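Local coordinates for autophagy protein 5 (Saccharomyces cerevisiae, PDB 2DYO) that acts in autophagic vesicle formation and cytoplasm-to-vacuole transport, and is needed for the selective degradation of nuclei and mitochondria, at residues F146-W151 / A164-S169. Sequence-based numbering, arbitrary orientation.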
ATOM      1  N   PHE A 146      10.976  -8.041  -3.589  1.00 22.57           N
ATOM      2  CA  PHE A 146      10.625  -6.729  -4.118  1.00 21.69           C
ATOM      3  C   PHE A 146      10.629  -5.675  -3.012  1.00 19.89           C
ATOM      4  O   PHE A 146      11.156  -4.577  -3.180  1.00 20.94           O
ATOM      5  CB  PHE A 146       9.233  -6.761  -4.752  1.00 20.89           C
ATOM      6  CG  PHE A 146       8.814  -5.448  -5.349  1.00 19.90           C
ATOM      7  CD1 PHE A 146       9.183  -5.110  -6.648  1.00 21.77           C
ATOM      8  CD2 PHE A 146       8.105  -4.518  -4.592  1.00 20.59           C
ATOM      9  CE1 PHE A 146       8.857  -3.868  -7.182  1.00 21.63           C
ATOM     10  CE2 PHE A 146       7.775  -3.273  -5.122  1.00 19.26           C
ATOM     11  CZ  PHE A 146       8.151  -2.948  -6.412  1.00 20.89           C
ATOM     12  N   TRP A 147      10.013  -6.023  -1.890  1.00 21.12           N
ATOM     13  CA  TRP A 147       9.903  -5.123  -0.748  1.00 19.51           C
ATOM     14  C   TRP A 147      11.265  -4.746  -0.164  1.00 22.39           C
ATOM     15  O   TRP A 147      11.518  -3.580   0.152  1.00 20.53           O
ATOM     16  CB  TRP A 147       9.049  -5.784   0.327  1.00 19.08           C
ATOM     17  CG  TRP A 147       8.922  -4.989   1.582  1.00 21.29           C
ATOM     18  CD1 TRP A 147       8.106  -3.915   1.800  1.00 23.12           C
ATOM     19  CD2 TRP A 147       9.595  -5.242   2.819  1.00 22.02           C
ATOM     20  NE1 TRP A 147       8.227  -3.486   3.104  1.00 25.07           N
ATOM     21  CE2 TRP A 147       9.139  -4.282   3.748  1.00 22.66           C
ATOM     22  CE3 TRP A 147      10.549  -6.186   3.230  1.00 23.72           C
ATOM     23  CZ2 TRP A 147       9.592  -4.248   5.069  1.00 25.81           C
ATOM     24  CZ3 TRP A 147      10.999  -6.152   4.543  1.00 24.82           C
ATOM     25  CH2 TRP A 147      10.522  -5.187   5.446  1.00 25.81           C
ATOM     26  N   PHE A 148      12.147  -5.729  -0.014  1.00 22.19           N
ATOM     27  CA  PHE A 148      13.465  -5.434   0.537  1.00 25.44           C
ATOM     28  C   PHE A 148      14.243  -4.545  -0.433  1.00 26.45           C
ATOM     29  O   PHE A 148      15.026  -3.688  -0.011  1.00 24.93           O
ATOM     30  CB  PHE A 148      14.233  -6.728   0.831  1.00 27.25           C
ATOM     31  CG  PHE A 148      15.544  -6.501   1.520  1.00 30.07           C
ATOM     32  CD1 PHE A 148      16.704  -6.287   0.785  1.00 31.97           C
ATOM     33  CD2 PHE A 148      15.606  -6.436   2.905  1.00 30.86           C
ATOM     34  CE1 PHE A 148      17.912  -6.014   1.423  1.00 34.24           C
ATOM     35  CE2 PHE A 148      16.809  -6.164   3.555  1.00 34.18           C
ATOM     36  CZ  PHE A 148      17.960  -5.949   2.812  1.00 32.31           C
ATOM     37  N   HIS A 149      14.009  -4.731  -1.731  1.00 25.81           N
ATOM     38  CA  HIS A 149      14.675  -3.920  -2.745  1.00 27.30           C
ATOM     39  C   HIS A 149      14.151  -2.481  -2.662  1.00 28.01           C
ATOM     40  O   HIS A 149      14.858  -1.525  -3.001  1.00 28.87           O
ATOM     41  CB  HIS A 149      14.425  -4.497  -4.143  1.00 30.05           C
ATOM     42  CG  HIS A 149      15.248  -3.851  -5.212  1.00 31.89           C
ATOM     43  ND1 HIS A 149      16.616  -4.001  -5.288  1.00 34.04           N
ATOM     44  CD2 HIS A 149      14.904  -3.018  -6.223  1.00 34.07           C
ATOM     45  CE1 HIS A 149      17.080  -3.287  -6.298  1.00 35.37           C
ATOM     46  NE2 HIS A 149      16.061  -2.680  -6.881  1.00 36.98           N
ATOM     47  N   GLN A 150      12.907  -2.333  -2.212  1.00 26.42           N
ATOM     48  CA  GLN A 150      12.309  -1.011  -2.040  1.00 26.18           C
ATOM     49  C   GLN A 150      13.075  -0.311  -0.916  1.00 24.31           C
ATOM     50  O   GLN A 150      13.473   0.846  -1.043  1.00 23.32           O
ATOM     51  CB  GLN A 150      10.832  -1.120  -1.631  1.00 28.03           C
ATOM     52  CG  GLN A 150       9.842  -1.448  -2.747  1.00 30.01           C
ATOM     53  CD  GLN A 150       9.794  -0.382  -3.824  1.00 30.61           C
ATOM     54  OE1 GLN A 150      10.655  -0.331  -4.705  1.00 30.23           O
ATOM     55  NE2 GLN A 150       8.790   0.486  -3.752  1.00 29.57           N
ATOM     56  N   TRP A 151      13.284  -1.025   0.186  1.00 21.86           N
ATOM     57  CA  TRP A 151      13.989  -0.445   1.319  1.00 23.17           C
ATOM     58  C   TRP A 151      15.449  -0.152   1.044  1.00 23.92           C
ATOM     59  O   TRP A 151      16.025   0.756   1.630  1.00 22.19           O
ATOM     60  CB  TRP A 151      13.850  -1.324   2.562  1.00 19.67           C
ATOM     61  CG  TRP A 151      12.613  -1.012   3.347  1.00 19.96           C
ATOM     62  CD1 TRP A 151      11.424  -1.684   3.315  1.00 19.95           C
ATOM     63  CD2 TRP A 151      12.428   0.093   4.238  1.00 21.80           C
ATOM     64  NE1 TRP A 151      10.507  -1.062   4.132  1.00 20.95           N
ATOM     65  CE2 TRP A 151      11.098   0.033   4.708  1.00 21.48           C
ATOM     66  CE3 TRP A 151      13.260   1.135   4.686  1.00 21.98           C
ATOM     67  CZ2 TRP A 151      10.576   0.975   5.606  1.00 20.41           C
ATOM     68  CZ3 TRP A 151      12.740   2.070   5.580  1.00 21.36           C
ATOM     69  CH2 TRP A 151      11.410   1.981   6.028  1.00 20.92           C
ATOM     70  N   ALA A 164      23.601   1.175   5.842  1.00 38.79           N
ATOM     71  CA  ALA A 164      22.785   0.825   6.997  1.00 35.48           C
ATOM     72  C   ALA A 164      21.970  -0.454   6.824  1.00 34.43           C
ATOM     73  O   ALA A 164      21.907  -1.283   7.735  1.00 32.71           O
ATOM     74  CB  ALA A 164      21.855   1.981   7.343  1.00 37.53           C
ATOM     75  N   ILE A 165      21.345  -0.622   5.663  1.00 33.53           N
ATOM     76  CA  ILE A 165      20.524  -1.806   5.435  1.00 33.12           C
ATOM     77  C   ILE A 165      21.350  -3.048   5.107  1.00 33.78           C
ATOM     78  O   ILE A 165      20.965  -4.163   5.455  1.00 31.28           O
ATOM     79  CB  ILE A 165      19.474  -1.558   4.312  1.00 32.67           C
ATOM     80  CG1 ILE A 165      18.463  -2.708   4.283  1.00 32.11           C
ATOM     81  CG2 ILE A 165      20.158  -1.411   2.963  1.00 33.82           C
ATOM     82  CD1 ILE A 165      17.380  -2.548   3.222  1.00 31.72           C
ATOM     83  N   MET A 166      22.488  -2.856   4.453  1.00 35.09           N
ATOM     84  CA  MET A 166      23.351  -3.980   4.096  1.00 37.60           C
ATOM     85  C   MET A 166      24.055  -4.550   5.323  1.00 37.57           C
ATOM     86  O   MET A 166      24.554  -5.677   5.298  1.00 40.17           O
ATOM     87  CB  MET A 166      24.389  -3.542   3.063  1.00 39.38           C
ATOM     88  CG  MET A 166      23.790  -3.084   1.747  1.00 40.73           C
ATOM     89  SD  MET A 166      22.951  -4.405   0.849  1.00 48.54           S
ATOM     90  CE  MET A 166      21.269  -4.219   1.381  1.00 41.75           C
ATOM     91  N   SER A 167      24.083  -3.771   6.399  1.00 36.46           N
ATOM     92  CA  SER A 167      24.736  -4.186   7.634  1.00 34.34           C
ATOM     93  C   SER A 167      23.843  -4.997   8.560  1.00 33.24           C
ATOM     94  O   SER A 167      24.305  -5.508   9.578  1.00 32.56           O
ATOM     95  CB  SER A 167      25.270  -2.963   8.380  1.00 36.02           C
ATOM     96  OG  SER A 167      26.271  -2.319   7.614  1.00 41.27           O
ATOM     97  N   LEU A 168      22.562  -5.105   8.224  1.00 29.82           N
ATOM     98  CA  LEU A 168      21.649  -5.889   9.047  1.00 30.29           C
ATOM     99  C   LEU A 168      22.042  -7.354   8.885  1.00 27.69           C
ATOM    100  O   LEU A 168      22.565  -7.737   7.842  1.00 27.91           O
ATOM    101  CB  LEU A 168      20.205  -5.709   8.570  1.00 31.15           C
ATOM    102  CG  LEU A 168      19.558  -4.325   8.648  1.00 32.40           C
ATOM    103  CD1 LEU A 168      18.143  -4.404   8.061  1.00 32.14           C
ATOM    104  CD2 LEU A 168      19.507  -3.857  10.085  1.00 31.34           C
ATOM    105  N   SER A 169      21.809  -8.172   9.906  1.00 29.55           N
ATOM    106  CA  SER A 169      22.127  -9.590   9.786  1.00 29.83           C
ATOM    107  C   SER A 169      21.059 -10.172   8.866  1.00 31.25           C
ATOM    108  O   SER A 169      19.986  -9.583   8.707  1.00 29.02           O
ATOM    109  CB  SER A 169      22.071 -10.289  11.146  1.00 29.32           C
ATOM    110  OG  SER A 169      20.742 -10.428  11.617  1.00 29.56           O
TER
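I165 puts the end of its side chain over one face of the F148 ring. Its CD1 lies 3.9 Å from the centroid of that ring, 28° off the ring normal, which makes a CH-pi contact. The methyl sits nearer the far rim than the middle, with I165 CD1 3.5 Å from F148 CZ. I165 CG1 backs it up at 3.6 Å from the same F148 CZ. The isoleucine chain is fully extended: CG1 is anti to the backbone N (chi1 -169°) and CD1 is anti to CA (chi2 179°), which carries the methyl out to the F148 ring. F148 comes from the opposite direction.

The same methyl also touches the helix 142-159 one turn on. I165 CD1 is 3.8 Å from W151 CB, and equally far from the W151 carbonyl carbon. The W151 indole turns off to F276, whose O accepts a hydrogen bond from W151 NE1. I165 CD1 sits in the corner formed by the F148 ring face and the base of the W151 side chain.

M166 meets F148 differently. Its chain bends at chi2 and chi3 and brings CE to the ring edge, near the ring plane, with M166 CE 3.8 Å from F148 CE1. Beyond the two segments, F148 also touches A173 of helix 170-182. With an alanine in place of F148, I165 CD1 would probably lose the ring face it lies over and M166 CE the edge it meets.

The contact joins helix 142-159 to the short helix 163-166 in the alpha-helical bundle region of ATG5. No hydrogen bond or salt bridge crosses between the segments. Their hold on each other is thus apolar, and probably rests on the fit of side chains: I165 lies over the ring face and M166 touches the edge.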